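Local structure of glycogen synthase (Cyanobacterium sp. CLg1, 6GNF) at residues V168-H173 and V197-N202; H201-Q206 and N256-G261; D266-V271 and V296-I301. The protein belongs to the starch and bacterial glycogen synthase family of glycosyltransferases, with two Rossmann-like domains and ADP bound in the model. All blocks are in the same frame, centred on the assembly; numbering follows the deposited sequence.

Contact 1. Residues V168-H173 and V197-N202. With AC1 (4,6-dideoxy-4-{[(1S,4R,5S,6S)-4,5,6-trihydroxy-3-(hydroxymethyl)cyclohex-2-en-1-yl]amino}-alpha-D-glucopyranose), chain D; GLC (alpha-D-glucopyranose), chain B.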
# COMPACT_ATOMS: atom_id res chain seq x y z
N VAL A 168 2.73 -0.51 -16.27
CA VAL A 168 3.12 -0.16 -14.91
C VAL A 168 2.90 -1.36 -14.00
O VAL A 168 1.76 -1.77 -13.73
CB VAL A 168 2.35 1.06 -14.39
CG1 VAL A 168 2.82 1.44 -12.99
CG2 VAL A 168 2.53 2.25 -15.32
N CYS A 169 4.00 -1.98 -13.59
CA CYS A 169 3.99 -3.17 -12.75
C CYS A 169 4.09 -2.75 -11.29
O CYS A 169 5.10 -2.20 -10.86
CB CYS A 169 5.18 -4.05 -13.11
SG CYS A 169 5.28 -4.35 -14.89
N ASN A 170 3.03 -3.04 -10.54
CA ASN A 170 2.96 -2.66 -9.14
C ASN A 170 3.44 -3.78 -8.24
O ASN A 170 2.89 -4.87 -8.26
CB ASN A 170 1.53 -2.25 -8.79
CG ASN A 170 1.13 -0.97 -9.47
OD1 ASN A 170 1.39 0.12 -8.97
ND2 ASN A 170 0.50 -1.09 -10.64
N ASP A 171 4.53 -3.52 -7.52
CA ASP A 171 5.05 -4.42 -6.50
C ASP A 171 5.53 -5.78 -7.03
O ASP A 171 5.53 -6.03 -8.25
CB ASP A 171 4.05 -4.60 -5.35
CG ASP A 171 4.39 -3.73 -4.12
OD1 ASP A 171 5.50 -3.19 -3.97
OD2 ASP A 171 3.47 -3.59 -3.31
N TRP A 172 6.01 -6.62 -6.11
CA TRP A 172 6.67 -7.86 -6.49
C TRP A 172 5.78 -8.82 -7.28
O TRP A 172 6.29 -9.59 -8.09
CB TRP A 172 7.27 -8.56 -5.27
CG TRP A 172 6.26 -9.16 -4.36
CD1 TRP A 172 5.71 -8.57 -3.25
CD2 TRP A 172 5.69 -10.46 -4.45
NE1 TRP A 172 4.82 -9.43 -2.65
CE2 TRP A 172 4.79 -10.60 -3.37
CE3 TRP A 172 5.84 -11.53 -5.33
CZ2 TRP A 172 4.06 -11.77 -3.15
CZ3 TRP A 172 5.11 -12.68 -5.12
CH2 TRP A 172 4.23 -12.79 -4.03
N HIS A 173 4.47 -8.77 -7.05
CA HIS A 173 3.54 -9.73 -7.66
C HIS A 173 3.58 -9.72 -9.18
O HIS A 173 3.33 -10.74 -9.82
CB HIS A 173 2.09 -9.46 -7.24
CG HIS A 173 1.91 -9.17 -5.78
ND1 HIS A 173 1.88 -7.89 -5.28
CD2 HIS A 173 1.76 -10.00 -4.72
CE1 HIS A 173 1.73 -7.94 -3.97
NE2 HIS A 173 1.66 -9.21 -3.61
N VAL A 197 7.47 -0.03 -16.45
CA VAL A 197 7.83 0.74 -15.29
C VAL A 197 7.55 -0.12 -14.07
O VAL A 197 6.42 -0.58 -13.89
CB VAL A 197 7.04 2.05 -15.22
CG1 VAL A 197 7.25 2.76 -13.89
CG2 VAL A 197 7.45 2.97 -16.37
N MET A 198 8.56 -0.28 -13.23
CA MET A 198 8.43 -1.00 -11.98
C MET A 198 8.04 0.04 -10.93
O MET A 198 8.80 0.95 -10.64
CB MET A 198 9.77 -1.66 -11.65
CG MET A 198 9.72 -2.82 -10.68
SD MET A 198 8.78 -4.21 -11.37
CE MET A 198 7.62 -4.39 -10.01
N LEU A 199 6.80 -0.03 -10.44
CA LEU A 199 6.35 0.87 -9.39
C LEU A 199 6.36 0.14 -8.07
O LEU A 199 5.55 -0.75 -7.83
CB LEU A 199 4.96 1.43 -9.68
CG LEU A 199 4.40 2.43 -8.66
CD1 LEU A 199 5.39 3.55 -8.37
CD2 LEU A 199 3.08 3.02 -9.14
N LEU A 200 7.30 0.53 -7.21
CA LEU A 200 7.51 -0.13 -5.94
C LEU A 200 6.71 0.56 -4.85
O LEU A 200 6.83 1.78 -4.67
CB LEU A 200 9.00 -0.10 -5.59
CG LEU A 200 9.37 -0.56 -4.18
CD1 LEU A 200 9.14 -2.06 -4.03
CD2 LEU A 200 10.82 -0.20 -3.86
N HIS A 201 5.87 -0.20 -4.15
CA HIS A 201 5.10 0.33 -3.02
C HIS A 201 5.66 -0.09 -1.68
O HIS A 201 5.43 0.59 -0.70
CB HIS A 201 3.64 -0.11 -3.11
CG HIS A 201 2.95 0.34 -4.35
ND1 HIS A 201 2.10 1.42 -4.38
CD2 HIS A 201 2.98 -0.15 -5.62
CE1 HIS A 201 1.65 1.58 -5.60
NE2 HIS A 201 2.16 0.64 -6.37
N ASN A 202 6.37 -1.22 -1.63
CA ASN A 202 6.92 -1.75 -0.39
C ASN A 202 8.04 -2.74 -0.64
O ASN A 202 7.79 -3.83 -1.18
CB ASN A 202 5.82 -2.44 0.43
CG ASN A 202 6.17 -2.55 1.91
OD1 ASN A 202 7.31 -2.83 2.29
ND2 ASN A 202 5.20 -2.33 2.75
C1 AC1 D . 0.48 -5.17 0.01
O2 AC1 D . 2.20 -5.05 -1.71
C2 AC1 D . 1.27 -4.27 -0.93
C4A AC1 D . 2.25 2.81 0.79
C3 AC1 D . 2.01 -3.16 -0.17
O3 AC1 D . 2.56 -2.27 -1.15
C4 AC1 D . 1.07 -2.41 0.80
N4A AC1 D . 1.72 -1.31 1.56
C5 AC1 D . 0.45 -3.46 1.72
O5 AC1 D . -0.30 -4.40 0.94
C6 AC1 D . -0.50 -2.87 2.76
C1B AC1 D . 2.42 -0.16 0.98
C2B AC1 D . 3.08 0.79 2.02
O2B AC1 D . 3.03 0.31 3.36
C3B AC1 D . 2.49 2.18 2.13
O3B AC1 D . 3.40 3.02 2.84
O4 AC1 D . 1.50 4.01 1.04
C5B AC1 D . 1.48 1.88 -0.11
C7B AC1 D . 1.52 0.56 0.01
C6B AC1 D . 0.66 2.47 -1.22
O6B AC1 D . 1.57 3.22 -2.04
C1 GLC B . 1.38 -10.10 1.71
C2 GLC B . 1.76 -9.70 0.28
C3 GLC B . 2.13 -8.22 0.25
C4 GLC B . 0.99 -7.38 0.81
C5 GLC B . 0.71 -7.83 2.25
C6 GLC B . -0.38 -7.01 2.96
O2 GLC B . 2.87 -10.47 -0.19
O3 GLC B . 2.46 -7.79 -1.07
O4 GLC B . 1.38 -6.00 0.74
O5 GLC B . 0.35 -9.23 2.23
O6 GLC B . -1.66 -7.12 2.31
O HOH W 1 6.93 -5.58 -3.52
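Asn170 and His201 meet at the carboxyl ends of two adjacent parallel strands, 166-170 and 195-200. Helix 177-186 connects these strands in a beta-alpha-beta crossover of a Rossmann-like sheet. The His201 ring presents its edge to the amide, and the two planes are 38° apart. His201 NE2 donates to a lone pair of Asn170 OD1 at 2.8 Å, in the plane of both groups. His201 ND1, on the other side of the ring, is 3.0 Å from AC1 O6B; either atom could be the donor. These two bonds fix the ring rotation.

The Asp171 carboxylate divides its work. OD1 accepts His201 N at 3.0 Å from above its plane, and Asn202 N at 3.2 Å on its syn lone pair. OD2 accepts from AC1 O3 at 2.7 Å and AC1 O2 at 2.5 Å. The bonds to the backbone thus position the oxygen that holds the sugar. Trp172 NE1 extends the site by donating to GLC O3.

On the sheet face of Cys169, the Met198 chain is bent at chi2 (64°) and chi3 (-125°), and Met198 CE lies 3.2 Å from Asp171 O.

Contact 2. Residues H201-Q206 and N256-G261. With AC1 (4,6-dideoxy-4-{[(1S,4R,5S,6S)-4,5,6-trihydroxy-3-(hydroxymethyl)cyclohex-2-en-1-yl]amino}-alpha-D-glucopyranose), chain D; BGC (beta-D-glucopyranose), chain C.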
# COMPACT_ATOMS: atom_id res chain seq x y z
N HIS A 201 5.87 -0.20 -4.15
CA HIS A 201 5.10 0.33 -3.02
C HIS A 201 5.66 -0.09 -1.68
O HIS A 201 5.43 0.59 -0.70
CB HIS A 201 3.64 -0.11 -3.11
CG HIS A 201 2.95 0.34 -4.35
ND1 HIS A 201 2.10 1.42 -4.38
CD2 HIS A 201 2.98 -0.15 -5.62
CE1 HIS A 201 1.65 1.58 -5.60
NE2 HIS A 201 2.16 0.64 -6.37
N ASN A 202 6.37 -1.22 -1.63
CA ASN A 202 6.92 -1.75 -0.39
C ASN A 202 8.04 -2.74 -0.64
O ASN A 202 7.79 -3.83 -1.18
CB ASN A 202 5.82 -2.44 0.43
CG ASN A 202 6.17 -2.55 1.91
OD1 ASN A 202 7.31 -2.83 2.29
ND2 ASN A 202 5.20 -2.33 2.75
N ILE A 203 9.25 -2.38 -0.21
CA ILE A 203 10.46 -3.16 -0.47
C ILE A 203 10.60 -4.36 0.47
O ILE A 203 11.45 -5.22 0.23
CB ILE A 203 11.72 -2.27 -0.37
CG1 ILE A 203 12.93 -2.90 -1.06
CG2 ILE A 203 12.08 -1.96 1.08
CD1 ILE A 203 13.02 -2.61 -2.53
N ALA A 204 9.79 -4.43 1.52
CA ALA A 204 9.89 -5.54 2.47
C ALA A 204 9.47 -6.87 1.83
O ALA A 204 9.94 -7.92 2.24
CB ALA A 204 9.07 -5.27 3.71
N PHE A 205 8.64 -6.82 0.80
CA PHE A 205 8.20 -8.04 0.14
C PHE A 205 8.68 -8.00 -1.30
O PHE A 205 8.38 -7.07 -2.06
CB PHE A 205 6.67 -8.17 0.22
CG PHE A 205 6.15 -7.97 1.62
CD1 PHE A 205 6.36 -8.93 2.60
CD2 PHE A 205 5.48 -6.80 1.97
CE1 PHE A 205 5.91 -8.74 3.89
CE2 PHE A 205 5.02 -6.60 3.26
CZ PHE A 205 5.23 -7.58 4.22
N GLN A 206 9.45 -9.02 -1.67
CA GLN A 206 10.25 -9.01 -2.88
C GLN A 206 10.03 -10.20 -3.81
O GLN A 206 10.61 -10.24 -4.89
CB GLN A 206 11.73 -8.95 -2.48
CG GLN A 206 12.06 -7.78 -1.57
CD GLN A 206 13.51 -7.76 -1.12
OE1 GLN A 206 14.24 -8.74 -1.27
NE2 GLN A 206 13.92 -6.66 -0.51
N ASN A 256 14.54 -14.13 -6.42
CA ASN A 256 14.03 -12.84 -5.97
C ASN A 256 13.42 -12.13 -7.18
O ASN A 256 14.14 -11.57 -8.00
CB ASN A 256 15.15 -12.00 -5.37
CG ASN A 256 14.66 -10.72 -4.72
OD1 ASN A 256 13.88 -9.96 -5.30
ND2 ASN A 256 15.12 -10.46 -3.50
N TRP A 257 12.09 -12.14 -7.26
CA TRP A 257 11.37 -11.60 -8.41
C TRP A 257 11.58 -10.11 -8.58
O TRP A 257 11.78 -9.62 -9.69
CB TRP A 257 9.87 -11.85 -8.27
CG TRP A 257 9.40 -13.25 -8.48
CD1 TRP A 257 10.15 -14.39 -8.50
CD2 TRP A 257 8.05 -13.65 -8.68
NE1 TRP A 257 9.34 -15.48 -8.72
CE2 TRP A 257 8.04 -15.05 -8.82
CE3 TRP A 257 6.83 -12.96 -8.75
CZ2 TRP A 257 6.87 -15.77 -9.03
CZ3 TRP A 257 5.66 -13.69 -8.95
CH2 TRP A 257 5.69 -15.08 -9.10
N LEU A 258 11.53 -9.37 -7.47
CA LEU A 258 11.62 -7.92 -7.53
C LEU A 258 12.97 -7.48 -8.06
O LEU A 258 13.06 -6.49 -8.78
CB LEU A 258 11.39 -7.30 -6.16
CG LEU A 258 11.32 -5.78 -6.12
CD1 LEU A 258 10.18 -5.28 -7.00
CD2 LEU A 258 11.12 -5.31 -4.70
N LYS A 259 14.02 -8.18 -7.66
CA LYS A 259 15.36 -7.95 -8.19
C LYS A 259 15.36 -8.08 -9.71
O LYS A 259 15.83 -7.19 -10.39
CB LYS A 259 16.35 -8.94 -7.58
CG LYS A 259 17.75 -8.87 -8.17
CD LYS A 259 18.73 -9.65 -7.31
CE LYS A 259 20.09 -9.82 -7.98
NZ LYS A 259 20.04 -10.73 -9.15
N ALA A 260 14.82 -9.19 -10.21
CA ALA A 260 14.73 -9.42 -11.65
C ALA A 260 13.92 -8.32 -12.34
O ALA A 260 14.26 -7.89 -13.44
CB ALA A 260 14.13 -10.79 -11.95
N GLY A 261 12.85 -7.89 -11.69
CA GLY A 261 12.02 -6.80 -12.20
C GLY A 261 12.78 -5.50 -12.31
O GLY A 261 12.67 -4.77 -13.31
C1 AC1 D . 0.48 -5.17 0.01
O2 AC1 D . 2.20 -5.05 -1.71
C2 AC1 D . 1.27 -4.27 -0.93
C4A AC1 D . 2.25 2.81 0.79
C3 AC1 D . 2.01 -3.16 -0.17
O3 AC1 D . 2.56 -2.27 -1.15
C4 AC1 D . 1.07 -2.41 0.80
N4A AC1 D . 1.72 -1.31 1.56
C5 AC1 D . 0.45 -3.46 1.72
O5 AC1 D . -0.30 -4.40 0.94
C6 AC1 D . -0.50 -2.87 2.76
C1B AC1 D . 2.42 -0.16 0.98
C2B AC1 D . 3.08 0.79 2.02
O2B AC1 D . 3.03 0.31 3.36
C3B AC1 D . 2.49 2.18 2.13
O3B AC1 D . 3.40 3.02 2.84
O4 AC1 D . 1.50 4.01 1.04
C5B AC1 D . 1.48 1.88 -0.11
C7B AC1 D . 1.52 0.56 0.01
C6B AC1 D . 0.66 2.47 -1.22
O6B AC1 D . 1.57 3.22 -2.04
C2 BGC C . 4.33 -13.04 3.85
C3 BGC C . 3.90 -12.00 2.82
C4 BGC C . 2.75 -11.17 3.41
C5 BGC C . 3.03 -10.67 4.83
C6 BGC C . 1.74 -10.20 5.49
C1 BGC C . 4.77 -12.29 5.11
O1 BGC C . 5.35 -13.18 6.07
O2 BGC C . 5.39 -13.88 3.36
O3 BGC C . 3.51 -12.60 1.57
O4 BGC C . 2.53 -10.03 2.57
O5 BGC C . 3.62 -11.66 5.68
O6 BGC C . 2.04 -9.01 6.23
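The N-terminus of helix 257-264 meets the glycan-site loop that follows strand 195-200, with Gln206 set against Asn256 and Leu258. Asn256 is the N-cap of the helix. Its OD1 accepts Lys259 N at 3.0 Å, from above the carbonyl plane. Its ND2 reaches across the contact to Gln206 OE1, also at 3.0 Å. The two amides are turned 41° from each other, and OE1 lies near the Asn256 amide plane. A chi1 of -172° swings the Asn256 amide away from its own N, and the amide serves the helix with its oxygen and the loop with its nitrogen.

Gln206 OE1 has a second donor in Arg208 NE. Gln206 NE2 points back into its own loop and donates to Ile203 O at 3.0 Å; Val287 O is another partner of this nitrogen. The Gln206 backbone also takes part, as Leu258 N donates to Gln206 O at 2.9 Å. Nearby, Leu258 CD2 touches Ile203 CD1 at 4.0 Å, the two side chains crossing at about a right angle.

The loop makes a type I turn from Asn202 to Phe205, with an Asx turn from Asn202 OD1 to Ala204 N. Phe205 carries BGC O4 over one ring face and Ala204 CB over the other.

Both ends of the Gln206 amide are bonded, which should hold its rotation. Gln206 O faces the amino end of a helix, where the helix dipole would probably polarise it further.

Contact 3. Residues D266-V271 and V296-I301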
# COMPACT_ATOMS: atom_id res chain seq x y z
N ASP A 266 12.32 -0.73 -17.80
CA ASP A 266 12.90 0.46 -18.42
C ASP A 266 13.11 1.57 -17.40
O ASP A 266 14.00 2.39 -17.55
CB ASP A 266 12.00 0.96 -19.55
CG ASP A 266 11.94 -0.02 -20.69
OD1 ASP A 266 13.04 -0.39 -21.17
OD2 ASP A 266 10.84 -0.47 -21.06
N GLN A 267 12.29 1.59 -16.35
CA GLN A 267 12.50 2.55 -15.27
C GLN A 267 11.84 2.10 -13.98
O GLN A 267 10.74 1.54 -14.00
CB GLN A 267 11.97 3.93 -15.65
CG GLN A 267 12.36 5.00 -14.64
CD GLN A 267 12.38 6.39 -15.22
OE1 GLN A 267 12.17 6.59 -16.42
NE2 GLN A 267 12.67 7.36 -14.38
N ALA A 268 12.53 2.35 -12.87
CA ALA A 268 12.05 1.96 -11.56
C ALA A 268 11.63 3.20 -10.79
O ALA A 268 12.37 4.17 -10.74
CB ALA A 268 13.13 1.21 -10.81
N LEU A 269 10.41 3.19 -10.26
CA LEU A 269 9.87 4.30 -9.48
C LEU A 269 9.37 3.79 -8.14
O LEU A 269 9.11 2.60 -7.95
CB LEU A 269 8.68 4.94 -10.21
CG LEU A 269 8.90 5.53 -11.60
CD1 LEU A 269 7.59 6.01 -12.19
CD2 LEU A 269 9.89 6.68 -11.53
N THR A 270 9.21 4.72 -7.20
CA THR A 270 8.56 4.40 -5.94
C THR A 270 7.71 5.56 -5.42
O THR A 270 7.57 6.58 -6.11
CB THR A 270 9.58 3.89 -4.89
OG1 THR A 270 8.88 3.32 -3.78
CG2 THR A 270 10.50 5.01 -4.43
N VAL A 271 7.15 5.41 -4.22
CA VAL A 271 6.01 6.23 -3.81
C VAL A 271 6.34 7.40 -2.87
O VAL A 271 5.43 8.03 -2.32
CB VAL A 271 4.89 5.33 -3.25
CG1 VAL A 271 4.32 4.46 -4.36
CG2 VAL A 271 5.39 4.46 -2.10
N VAL A 296 20.23 0.45 -10.98
CA VAL A 296 19.17 0.71 -11.95
C VAL A 296 18.69 2.16 -11.89
O VAL A 296 18.23 2.69 -12.90
CB VAL A 296 18.02 -0.29 -11.71
CG1 VAL A 296 16.71 0.17 -12.35
CG2 VAL A 296 18.43 -1.66 -12.24
N GLY A 297 18.84 2.81 -10.73
CA GLY A 297 18.27 4.13 -10.52
C GLY A 297 16.82 4.02 -10.10
O GLY A 297 16.05 3.28 -10.70
N LEU A 298 16.46 4.75 -9.05
CA LEU A 298 15.13 4.68 -8.46
C LEU A 298 14.69 6.09 -8.08
O LEU A 298 15.35 6.76 -7.31
CB LEU A 298 15.16 3.78 -7.22
CG LEU A 298 13.85 3.59 -6.44
CD1 LEU A 298 12.80 2.91 -7.31
CD2 LEU A 298 14.11 2.78 -5.19
N THR A 299 13.57 6.54 -8.65
CA THR A 299 13.00 7.86 -8.37
C THR A 299 11.70 7.70 -7.60
O THR A 299 10.92 6.79 -7.88
CB THR A 299 12.67 8.60 -9.69
OG1 THR A 299 13.85 8.72 -10.47
CG2 THR A 299 12.11 9.99 -9.43
N GLY A 300 11.45 8.63 -6.68
CA GLY A 300 10.25 8.63 -5.87
C GLY A 300 9.30 9.75 -6.24
O GLY A 300 9.72 10.87 -6.53
N ILE A 301 8.01 9.43 -6.22
CA ILE A 301 6.94 10.41 -6.40
C ILE A 301 5.92 10.19 -5.30
O ILE A 301 5.33 9.12 -5.21
CB ILE A 301 6.24 10.25 -7.76
CG1 ILE A 301 7.24 10.47 -8.90
CG2 ILE A 301 5.09 11.24 -7.89
CD1 ILE A 301 6.68 10.13 -10.26
O HOH W 2 13.54 6.18 -11.92
O HOH W 3 15.26 3.25 -13.27
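Ala268 O is gripped by two donors, Thr299 N across the contact and water 2. The bond from Thr299 N is weak, at 3.4 Å, while water 2 donates at only 2.6 Å. Strands 267-270 and 298-300 run parallel here, as neighbours in the sheet of the N-terminal Rossmann-like domain. Strand 298-300 is an outermost strand of that sheet, and the two strands run 35° apart. The chain between them passes through helices 273-281 and 290-296.

Water 2 also accepts from Gln267 NE2 and lies 2.9 Å from Thr299 OG1 in a further hydrogen bond, so it ties two side chains to the backbone. Water 3 makes a similar bridge from Ala268 N to Gly297 O. Water therefore does much of the joining at this end.

Further along, the backbones bond directly, and the sound pairing of the strands rests on two bonds. Thr270 N donates to Thr299 O at 2.8 Å, and Ile301 N donates to Thr270 O at 2.9 Å.

The side chains separate by face. Leu269 and Thr299 lie side by side and point the same way, with Leu269 CD2 3.8 Å from Thr299 CB. Leu269 also packs on Val197 and Leu199 of the next strand. On the other face, Leu298 CD1 comes within 3.9 Å of Ala268 CB. Val271, just past the strand, touches AC1.

Thr270 turns its hydroxyl anti to the backbone N (chi1 -168°), where OG1 is bonded to Leu200 O. That leaves its methyl beside the glycine of the partner strand, with Thr270 CG2 3.9 Å from Gly300 CA.

Contacts 1 and 3 lie in the parallel part of one mixed sheet and are joined through neighbouring strands 195-200 and 267-270. Contact 1 is fully buried, and Asp171 and His201 just past its strands bind AC1. Contact 3 is only partly buried at the sheet edge, and waters bridge its strands. Contact 2 is also buried, but it sets a loop on a helix end, held by one backbone bond and a bond between two side-chain amides. It shares His201 and Asn202 with contact 1. Leu200 and Leu258 pack between these two contacts. The ring of His201 also touches Val271 of contact 3, and both residues border AC1.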